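Local structure of putative xanthine dehydrogenase YAGS fad-binding subunit (Escherichia coli, 5G5G) at residues A613-N618 against D676-I681; F439-L444 against E580-T585; T621-V626 against Q670-L675. The protein probably catalyses the oxidation of aldehydes, as the molybdenum-binding subunit of a periplasmic aldehyde oxidase that carries a pterin cytosine dinucleotide cofactor. All coordinates share one frame; numbering follows the deposited sequence.

In the fold
The three contacts lie in one part of the fold, around strands 429-441, 584-596, 602-612 and 669-674 of a mixed sheet. Contact 3 is nested within the loop that contact 1 closes: helix 619-638 links strand 602-612 to its parallel neighbour 669-674, and contact 1 joins the loops leaving those two strands. The centres of contacts 1 and 3 are about 14 Å apart, the two meet where I616 packs on F674 and A622, and both reach the pterin cytosine dinucleotide. Contact 2, centred about 12 Å from contact 1 and touching it, pairs two antiparallel strands; the nearest atoms of its R440 side chain and the dioxothiomolybdenum(VI) ion are about 5 Å apart.

Contact 1. Residues A613-N618 against D676-I681; sequences AGRILN and DDTDPI. With MCN (pterin cytosine dinucleotide), chain Y.
D677 OD2 receives the backbone N-H of G614 at 2.8 Å in a fairly straight bond (162° at the hydrogen), using its anti lone pair. The bond ties together the loops that leave two parallel strands, 602-612 and 669-674, the flanking members of a beta-alpha-beta crossover. With CG of D677 anti to its N (chi1 -173°), the carboxylate reaches across to G614, while its other oxygen, OD1, is bonded to Q400. A glycine suits the partner position: its phi is positive, and with no side chain in the way G614 CA lies 3.1 Å from D677 O, a CA-H...O contact. Beyond it, the side chains of R615 and T678 run alongside one another, the methyl CG2 of T678 lying over one face of the guanidinium, whose charge is met by D13. The hydrogen bonds from this loop to the cytosine of the dinucleotide all come from main-chain atoms. R615 O accepts from N4 of the cofactor at 2.9 Å, and L617 N gives a nearly straight bond to its N3 (3.0 Å, 175°). Together with a donor for O2, this pattern matches the Watson-Crick edge of cytosine and would suit uracil poorly. N618 combines two roles: its OD1 caps helix 619-638 by accepting from T621 N, and its backbone N reaches O2 of the cofactor at 2.9 Å.

Contact 2. Residues F439-L444 against E580-T585; sequences FRNNLL and EYQQST
The carboxamides of N442 and Q583 meet at a shallow tilt, their planes 27° apart, and N442 ND2 gives a hydrogen bond to Q583 OE1 at 2.9 Å, with that oxygen lying in the plane of the N442 amide. L444 crosses the Q583 chain at about a right angle, its CD2 resting against OE1. N441 turns to the other side: its side chain runs nearly perpendicular to that of Q582, and its OD1 accepts in the carbonyl plane from S584 OG at 2.8 Å. A leucine in place of N441 would probably leave the S584 hydroxyl without this acceptor. The ring of F439 leans obliquely on S584, F439 CE1 lying 3.5 Å from S584 CB. T585 grips R440 O twice: its N and its OG1, each 2.8 Å from that oxygen, arrive from opposite faces of the carbonyl plane, the hydroxyl set between the backbone N and the carbonyl carbon (chi1 69°). A threonine thus doubles a strand bond. The R440 guanidinium leads away to E354 and E692, toward the molybdenum site. The contact lies where strand 429-441 ends beside the start of antiparallel strand 584-596, with L444 and Q583 also packed on helix 577-580.

Contact 3. Residues T621-V626 against Q670-L675; sequences TARSQV and QEVIFL. With MCN (pterin cytosine dinucleotide), chain Y.
V626 and V672 form the apolar centre, V626 CG1 meeting V672 CG2 at 3.7 Å. They pack a helix on a strand of the same beta-alpha-beta crossover: helix 619-638 lies over strand 669-674, the axes of the two short segments 8.7 Å apart and their directions 127° from each other. F674 extends the core, its CZ 3.6 Å from A622 CB and also against V626 CG2. The ring turns its edge to the helix backbone, near A622 O and R623 N, while V672 CG1 lies over one face toward the rim. A small alanine suits this place, since the ring tip comes right up to the helix; a beta-branched valine offers a methyl to each neighbour, CG1 of V626 to V672 and CG2 to F674. The same helix also faces the cofactor: T621 OG1 lies 2.7 Å from O2' of the pterin cytosine dinucleotide. Toward the polar edge, the R623 chain is extended from CG to NE (chi2 172°, chi3 177°), and its CG passes obliquely against V672 CG2 before the guanidinium meets the strand. Its NH2 donates to Q670 O at 3.1 Å, nearly in line with the C=O bond but bent at the hydrogen, and NH1 is bonded to a polar side chain of another protein chain. A water completes the edge: it accepts from R623 NE (2.9 Å) and V672 N (3.0 Å) and donates to E671 OE1 at 2.8 Å.

Contact 1. Residues A613-N618 against D676-I681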
# COMPACT_ATOMS: atom_id res chain seq x y z
N ALA C 613 0.52 25.95 3.93
CA ALA C 613 -0.09 25.21 5.04
C ALA C 613 0.29 25.84 6.39
O ALA C 613 0.61 25.17 7.38
CB ALA C 613 0.36 23.76 4.95
N GLY C 614 0.21 27.14 6.45
CA GLY C 614 0.70 27.90 7.64
C GLY C 614 2.21 27.81 7.84
O GLY C 614 2.95 27.43 6.94
N ARG C 615 2.63 28.10 9.05
CA ARG C 615 4.04 27.90 9.46
C ARG C 615 4.36 26.42 9.45
O ARG C 615 3.64 25.65 10.09
CB ARG C 615 4.26 28.47 10.84
CG ARG C 615 5.60 28.04 11.49
CD ARG C 615 5.78 28.77 12.79
NE ARG C 615 6.07 30.19 12.63
CZ ARG C 615 5.88 31.11 13.58
NH1 ARG C 615 5.28 30.81 14.74
NH2 ARG C 615 6.25 32.37 13.35
N ILE C 616 5.40 26.03 8.73
CA ILE C 616 5.84 24.65 8.74
C ILE C 616 6.72 24.38 9.95
O ILE C 616 7.70 25.10 10.22
CB ILE C 616 6.61 24.33 7.43
CG1 ILE C 616 5.66 24.53 6.22
CG2 ILE C 616 7.20 22.93 7.51
CD1 ILE C 616 4.50 23.61 6.17
N LEU C 617 6.37 23.35 10.69
CA LEU C 617 7.00 23.04 11.95
C LEU C 617 8.31 22.24 11.79
O LEU C 617 9.25 22.42 12.57
CB LEU C 617 6.00 22.36 12.86
CG LEU C 617 4.70 23.13 13.20
CD1 LEU C 617 3.75 22.33 14.11
CD2 LEU C 617 5.01 24.48 13.82
N ASN C 618 8.38 21.39 10.78
CA ASN C 618 9.60 20.68 10.44
C ASN C 618 9.62 20.43 8.96
O ASN C 618 8.87 19.59 8.44
CB ASN C 618 9.70 19.36 11.23
CG ASN C 618 10.95 18.62 10.94
OD1 ASN C 618 11.38 18.52 9.78
ND2 ASN C 618 11.53 18.01 11.99
N ASP C 676 6.00 30.39 2.99
CA ASP C 676 5.84 30.91 4.37
C ASP C 676 4.36 31.33 4.40
O ASP C 676 3.99 32.27 3.70
CB ASP C 676 6.68 32.21 4.67
CG ASP C 676 8.16 31.98 5.18
OD1 ASP C 676 8.58 30.81 5.32
OD2 ASP C 676 8.94 33.01 5.43
N ASP C 677 3.53 30.67 5.15
CA ASP C 677 2.14 30.96 5.14
C ASP C 677 1.66 31.16 6.58
O ASP C 677 0.52 30.93 6.89
CB ASP C 677 1.48 29.80 4.45
CG ASP C 677 0.03 29.99 4.21
OD1 ASP C 677 -0.33 31.05 3.61
OD2 ASP C 677 -0.76 29.04 4.57
N THR C 678 2.55 31.67 7.42
CA THR C 678 2.32 31.85 8.87
C THR C 678 0.95 32.48 9.12
O THR C 678 0.66 33.58 8.57
CB THR C 678 3.41 32.80 9.44
OG1 THR C 678 4.68 32.19 9.19
CG2 THR C 678 3.28 33.03 10.90
N ASP C 679 0.12 31.78 9.88
CA ASP C 679 -1.29 32.14 10.00
C ASP C 679 -1.66 32.32 11.44
O ASP C 679 -2.04 31.37 12.08
CB ASP C 679 -2.21 31.11 9.32
CG ASP C 679 -3.63 31.67 9.08
OD1 ASP C 679 -3.99 32.68 9.74
OD2 ASP C 679 -4.34 31.13 8.20
N PRO C 680 -1.57 33.55 11.95
CA PRO C 680 -1.91 33.78 13.36
C PRO C 680 -3.39 33.61 13.71
O PRO C 680 -3.71 33.57 14.90
CB PRO C 680 -1.49 35.21 13.62
CG PRO C 680 -1.27 35.83 12.32
CD PRO C 680 -1.17 34.80 11.25
N ILE C 681 -4.27 33.46 12.72
CA ILE C 681 -5.69 33.19 12.99
C ILE C 681 -5.89 31.73 13.45
O ILE C 681 -6.86 31.40 14.12
CB ILE C 681 -6.55 33.60 11.79
CG1 ILE C 681 -6.51 35.15 11.70
CG2 ILE C 681 -7.97 33.11 11.93
CD1 ILE C 681 -6.98 35.66 10.38
N1 MCN Y . 3.72 19.28 9.65
C2 MCN Y . 4.79 20.27 9.86
N3 MCN Y . 4.04 21.60 9.88
C4 MCN Y . 2.79 21.95 9.64
C5 MCN Y . 1.88 20.75 9.57
C6 MCN Y . 2.38 19.55 9.51
O2 MCN Y . 5.88 20.13 10.02
N4 MCN Y . 2.27 23.12 9.55
C1' MCN Y . 4.27 17.96 9.41
C2D MCN Y . 4.75 17.28 10.75
O2' MCN Y . 5.78 16.33 10.46
C3' MCN Y . 3.51 16.64 11.12
C4D MCN Y . 2.76 16.03 9.85
O4D MCN Y . 3.24 17.10 8.90
O3' MCN Y . 3.56 15.53 12.10
C5' MCN Y . 1.36 15.95 9.70
O5' MCN Y . 0.65 16.91 10.45
PA MCN Y . -0.83 17.19 10.09
O1A MCN Y . -1.42 17.99 11.25
O2A MCN Y . -0.93 17.68 8.69
O3A MCN Y . -1.54 15.66 10.10
PB MCN Y . -2.05 14.94 11.42
O1B MCN Y . -3.43 15.33 11.70
O2B MCN Y . -1.01 15.07 12.49
O3B MCN Y . -1.92 13.46 10.91
C10 MCN Y . -3.05 12.86 10.13
C9' MCN Y . -2.81 12.82 8.66
C8' MCN Y . -4.18 12.28 7.99
S8' MCN Y . -5.67 12.87 8.48
C7' MCN Y . -4.05 11.29 7.24
S7' MCN Y . -5.47 10.44 6.56
C6' MCN Y . -2.69 10.86 6.63
C7 MCN Y . -1.65 12.01 7.04
O9' MCN Y . -1.64 12.24 8.39
N5' MCN Y . -2.33 9.59 7.45
C4A MCN Y . -0.92 9.10 7.42
N8' MCN Y . -0.31 11.51 6.70
C4B MCN Y . 0.07 10.26 7.06
N1' MCN Y . 1.40 9.89 6.86
C2' MCN Y . 1.94 8.72 7.41
N2' MCN Y . 3.12 8.37 7.23
N3' MCN Y . 1.02 7.75 7.70
C4' MCN Y . -0.35 7.85 7.94
O4' MCN Y . -1.24 7.05 8.28

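Contact 2. Residues F439-L444 against E580-T585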
# COMPACT_ATOMS: atom_id res chain seq x y z
N PHE C 439 -6.62 21.94 -2.21
CA PHE C 439 -7.40 22.68 -1.25
C PHE C 439 -7.79 21.72 -0.15
O PHE C 439 -8.27 20.62 -0.44
CB PHE C 439 -8.66 23.21 -1.92
CG PHE C 439 -9.62 23.89 -0.96
CD1 PHE C 439 -9.40 25.21 -0.62
CD2 PHE C 439 -10.64 23.17 -0.30
CE1 PHE C 439 -10.24 25.86 0.30
CE2 PHE C 439 -11.46 23.78 0.66
CZ PHE C 439 -11.24 25.14 0.93
N ARG C 440 -7.67 22.17 1.10
CA ARG C 440 -8.11 21.37 2.27
C ARG C 440 -8.29 22.30 3.43
O ARG C 440 -7.42 23.13 3.68
CB ARG C 440 -7.10 20.29 2.59
CG ARG C 440 -7.51 19.30 3.67
CD ARG C 440 -8.64 18.36 3.27
NE ARG C 440 -8.96 17.49 4.39
CZ ARG C 440 -10.01 16.68 4.47
NH1 ARG C 440 -10.91 16.62 3.49
NH2 ARG C 440 -10.16 15.90 5.54
N ASN C 441 -9.41 22.21 4.11
CA ASN C 441 -9.65 23.07 5.24
C ASN C 441 -8.67 22.82 6.42
O ASN C 441 -8.06 21.75 6.53
CB ASN C 441 -11.10 22.98 5.69
CG ASN C 441 -12.05 23.71 4.74
OD1 ASN C 441 -11.70 24.73 4.17
ND2 ASN C 441 -13.26 23.21 4.61
N ASN C 442 -8.55 23.85 7.25
CA ASN C 442 -7.80 23.76 8.48
C ASN C 442 -8.81 23.69 9.61
O ASN C 442 -9.62 24.59 9.75
CB ASN C 442 -6.90 24.96 8.66
CG ASN C 442 -6.09 24.88 9.92
OD1 ASN C 442 -5.31 23.97 10.07
ND2 ASN C 442 -6.27 25.84 10.82
N LEU C 443 -8.75 22.64 10.43
CA LEU C 443 -9.74 22.37 11.47
C LEU C 443 -9.09 22.44 12.86
O LEU C 443 -7.93 22.13 13.01
CB LEU C 443 -10.33 20.97 11.27
CG LEU C 443 -10.98 20.69 9.91
CD1 LEU C 443 -11.44 19.21 9.85
CD2 LEU C 443 -12.15 21.63 9.63
N LEU C 444 -9.86 22.87 13.87
CA LEU C 444 -9.34 23.05 15.19
C LEU C 444 -10.13 22.20 16.16
O LEU C 444 -11.33 22.16 16.07
CB LEU C 444 -9.50 24.49 15.64
CG LEU C 444 -8.68 25.60 14.96
CD1 LEU C 444 -7.21 25.22 14.85
CD2 LEU C 444 -9.24 25.98 13.61
N GLU C 580 -15.49 33.04 12.07
CA GLU C 580 -15.25 34.39 11.63
C GLU C 580 -14.47 34.46 10.29
O GLU C 580 -14.74 35.33 9.43
CB GLU C 580 -14.51 35.18 12.73
CG GLU C 580 -14.19 36.57 12.25
CD GLU C 580 -13.73 37.50 13.35
OE1 GLU C 580 -13.42 37.00 14.47
OE2 GLU C 580 -13.67 38.71 13.03
N TYR C 581 -13.49 33.57 10.15
CA TYR C 581 -12.68 33.45 8.97
C TYR C 581 -12.84 32.06 8.41
O TYR C 581 -13.08 31.11 9.17
CB TYR C 581 -11.22 33.64 9.31
CG TYR C 581 -10.86 35.01 9.76
CD1 TYR C 581 -10.94 35.36 11.10
CD2 TYR C 581 -10.47 35.98 8.83
CE1 TYR C 581 -10.59 36.63 11.52
CE2 TYR C 581 -10.12 37.26 9.25
CZ TYR C 581 -10.20 37.57 10.60
OH TYR C 581 -9.91 38.81 11.04
N GLN C 582 -12.57 31.89 7.12
CA GLN C 582 -12.44 30.56 6.56
C GLN C 582 -10.95 30.20 6.61
O GLN C 582 -10.12 30.91 6.04
CB GLN C 582 -12.93 30.53 5.10
CG GLN C 582 -12.84 29.16 4.46
CD GLN C 582 -13.64 28.13 5.21
OE1 GLN C 582 -14.82 28.32 5.53
NE2 GLN C 582 -13.02 27.06 5.52
N GLN C 583 -10.61 29.13 7.32
CA GLN C 583 -9.21 28.71 7.45
C GLN C 583 -9.01 27.51 6.55
O GLN C 583 -9.65 26.45 6.72
CB GLN C 583 -8.87 28.33 8.88
CG GLN C 583 -9.16 29.44 9.88
CD GLN C 583 -8.65 29.11 11.27
OE1 GLN C 583 -7.69 28.35 11.43
NE2 GLN C 583 -9.30 29.69 12.28
N SER C 584 -8.11 27.67 5.58
CA SER C 584 -7.86 26.58 4.64
C SER C 584 -6.37 26.56 4.29
O SER C 584 -5.57 27.44 4.72
CB SER C 584 -8.71 26.77 3.35
OG SER C 584 -10.10 26.97 3.66
N THR C 585 -6.04 25.52 3.55
CA THR C 585 -4.72 25.27 3.00
C THR C 585 -4.81 25.02 1.52
O THR C 585 -5.83 24.53 1.03
CB THR C 585 -4.04 24.09 3.75
OG1 THR C 585 -4.69 22.86 3.45
CG2 THR C 585 -4.02 24.36 5.24

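Contact 3. Residues T621-V626 against Q670-L675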
# COMPACT_ATOMS: atom_id res chain seq x y z
N THR C 621 10.14 16.59 7.78
CA THR C 621 9.03 15.67 7.94
C THR C 621 7.81 16.16 7.18
O THR C 621 7.04 15.33 6.67
CB THR C 621 8.71 15.40 9.40
OG1 THR C 621 8.44 16.63 10.10
CG2 THR C 621 9.92 14.75 10.12
N ALA C 622 7.66 17.48 7.04
CA ALA C 622 6.56 18.04 6.22
C ALA C 622 6.78 17.66 4.75
O ALA C 622 5.84 17.28 4.03
CB ALA C 622 6.42 19.54 6.39
N ARG C 623 8.00 17.81 4.27
CA ARG C 623 8.28 17.39 2.90
C ARG C 623 7.95 15.89 2.72
O ARG C 623 7.35 15.51 1.73
CB ARG C 623 9.69 17.70 2.49
CG ARG C 623 9.99 17.15 1.10
CD ARG C 623 11.32 17.62 0.60
NE ARG C 623 11.59 17.01 -0.72
CZ ARG C 623 12.04 15.76 -0.86
NH1 ARG C 623 12.29 15.02 0.20
NH2 ARG C 623 12.27 15.27 -2.07
N SER C 624 8.32 15.08 3.71
CA SER C 624 7.97 13.65 3.61
C SER C 624 6.49 13.41 3.46
O SER C 624 6.06 12.53 2.70
CB SER C 624 8.58 12.90 4.79
OG SER C 624 10.00 12.74 4.58
N GLN C 625 5.72 14.17 4.19
CA GLN C 625 4.30 14.04 4.08
C GLN C 625 3.78 14.30 2.66
O GLN C 625 2.91 13.66 2.19
CB GLN C 625 3.61 15.04 4.99
CG GLN C 625 3.61 14.66 6.45
CD GLN C 625 2.83 13.39 6.68
OE1 GLN C 625 3.40 12.34 6.84
NE2 GLN C 625 1.57 13.51 6.62
N VAL C 626 4.35 15.32 2.04
CA VAL C 626 3.90 15.74 0.74
C VAL C 626 4.38 14.79 -0.36
O VAL C 626 3.60 14.45 -1.26
CB VAL C 626 4.28 17.20 0.47
CG1 VAL C 626 3.81 17.61 -0.89
CG2 VAL C 626 3.59 18.06 1.51
N GLN C 670 10.60 14.00 -7.22
CA GLN C 670 9.50 14.68 -6.48
C GLN C 670 10.04 15.89 -5.69
O GLN C 670 10.85 15.72 -4.76
CB GLN C 670 8.79 13.73 -5.56
CG GLN C 670 8.08 12.60 -6.28
CD GLN C 670 7.52 11.55 -5.31
OE1 GLN C 670 8.12 11.21 -4.26
NE2 GLN C 670 6.38 11.02 -5.66
N GLU C 671 9.60 17.08 -6.06
CA GLU C 671 10.04 18.33 -5.40
C GLU C 671 8.88 18.98 -4.67
O GLU C 671 7.74 18.90 -5.09
CB GLU C 671 10.62 19.31 -6.40
CG GLU C 671 11.87 18.78 -7.08
CD GLU C 671 13.06 18.65 -6.12
OE1 GLU C 671 13.16 19.50 -5.17
OE2 GLU C 671 13.87 17.68 -6.29
N VAL C 672 9.18 19.56 -3.53
CA VAL C 672 8.19 20.23 -2.70
C VAL C 672 8.72 21.62 -2.31
O VAL C 672 9.87 21.73 -1.91
CB VAL C 672 7.87 19.45 -1.42
CG1 VAL C 672 6.80 20.18 -0.60
CG2 VAL C 672 7.39 18.02 -1.70
N ILE C 673 7.86 22.64 -2.37
CA ILE C 673 8.22 24.00 -1.88
C ILE C 673 7.11 24.39 -0.92
O ILE C 673 5.94 24.29 -1.30
CB ILE C 673 8.30 25.02 -3.01
CG1 ILE C 673 9.49 24.69 -3.95
CG2 ILE C 673 8.44 26.45 -2.47
CD1 ILE C 673 9.52 25.51 -5.20
N PHE C 674 7.48 24.84 0.27
CA PHE C 674 6.52 25.40 1.21
C PHE C 674 6.63 26.89 1.20
O PHE C 674 7.68 27.43 1.48
CB PHE C 674 6.75 24.89 2.61
CG PHE C 674 6.51 23.40 2.74
CD1 PHE C 674 5.20 22.91 2.68
CD2 PHE C 674 7.55 22.56 2.95
CE1 PHE C 674 4.94 21.54 2.80
CE2 PHE C 674 7.31 21.19 3.06
CZ PHE C 674 6.01 20.69 2.96
N LEU C 675 5.54 27.57 0.87
CA LEU C 675 5.48 29.00 1.07
C LEU C 675 5.41 29.30 2.56
O LEU C 675 4.84 28.50 3.34
CB LEU C 675 4.23 29.59 0.37
CG LEU C 675 4.21 29.41 -1.15
CD1 LEU C 675 3.05 30.19 -1.78
CD2 LEU C 675 5.48 29.85 -1.81
N1 MCN Y . 3.72 19.28 9.65
C2 MCN Y . 4.79 20.27 9.86
N3 MCN Y . 4.04 21.60 9.88
C4 MCN Y . 2.79 21.95 9.64
C5 MCN Y . 1.88 20.75 9.57
C6 MCN Y . 2.38 19.55 9.51
O2 MCN Y . 5.88 20.13 10.02
N4 MCN Y . 2.27 23.12 9.55
C1' MCN Y . 4.27 17.96 9.41
C2D MCN Y . 4.75 17.28 10.75
O2' MCN Y . 5.78 16.33 10.46
C3' MCN Y . 3.51 16.64 11.12
C4D MCN Y . 2.76 16.03 9.85
O4D MCN Y . 3.24 17.10 8.90
O3' MCN Y . 3.56 15.53 12.10
C5' MCN Y . 1.36 15.95 9.70
O5' MCN Y . 0.65 16.91 10.45
PA MCN Y . -0.83 17.19 10.09
O1A MCN Y . -1.42 17.99 11.25
O2A MCN Y . -0.93 17.68 8.69
O3A MCN Y . -1.54 15.66 10.10
PB MCN Y . -2.05 14.94 11.42
O1B MCN Y . -3.43 15.33 11.70
O2B MCN Y . -1.01 15.07 12.49
O3B MCN Y . -1.92 13.46 10.91
C10 MCN Y . -3.05 12.86 10.13
C9' MCN Y . -2.81 12.82 8.66
C8' MCN Y . -4.18 12.28 7.99
S8' MCN Y . -5.67 12.87 8.48
C7' MCN Y . -4.05 11.29 7.24
S7' MCN Y . -5.47 10.44 6.56
C6' MCN Y . -2.69 10.86 6.63
C7 MCN Y . -1.65 12.01 7.04
O9' MCN Y . -1.64 12.24 8.39
N5' MCN Y . -2.33 9.59 7.45
C4A MCN Y . -0.92 9.10 7.42
N8' MCN Y . -0.31 11.51 6.70
C4B MCN Y . 0.07 10.26 7.06
N1' MCN Y . 1.40 9.89 6.86
C2' MCN Y . 1.94 8.72 7.41
N2' MCN Y . 3.12 8.37 7.23
N3' MCN Y . 1.02 7.75 7.70
C4' MCN Y . -0.35 7.85 7.94
O4' MCN Y . -1.24 7.05 8.28
O HOH W 1 11.97 19.11 -2.62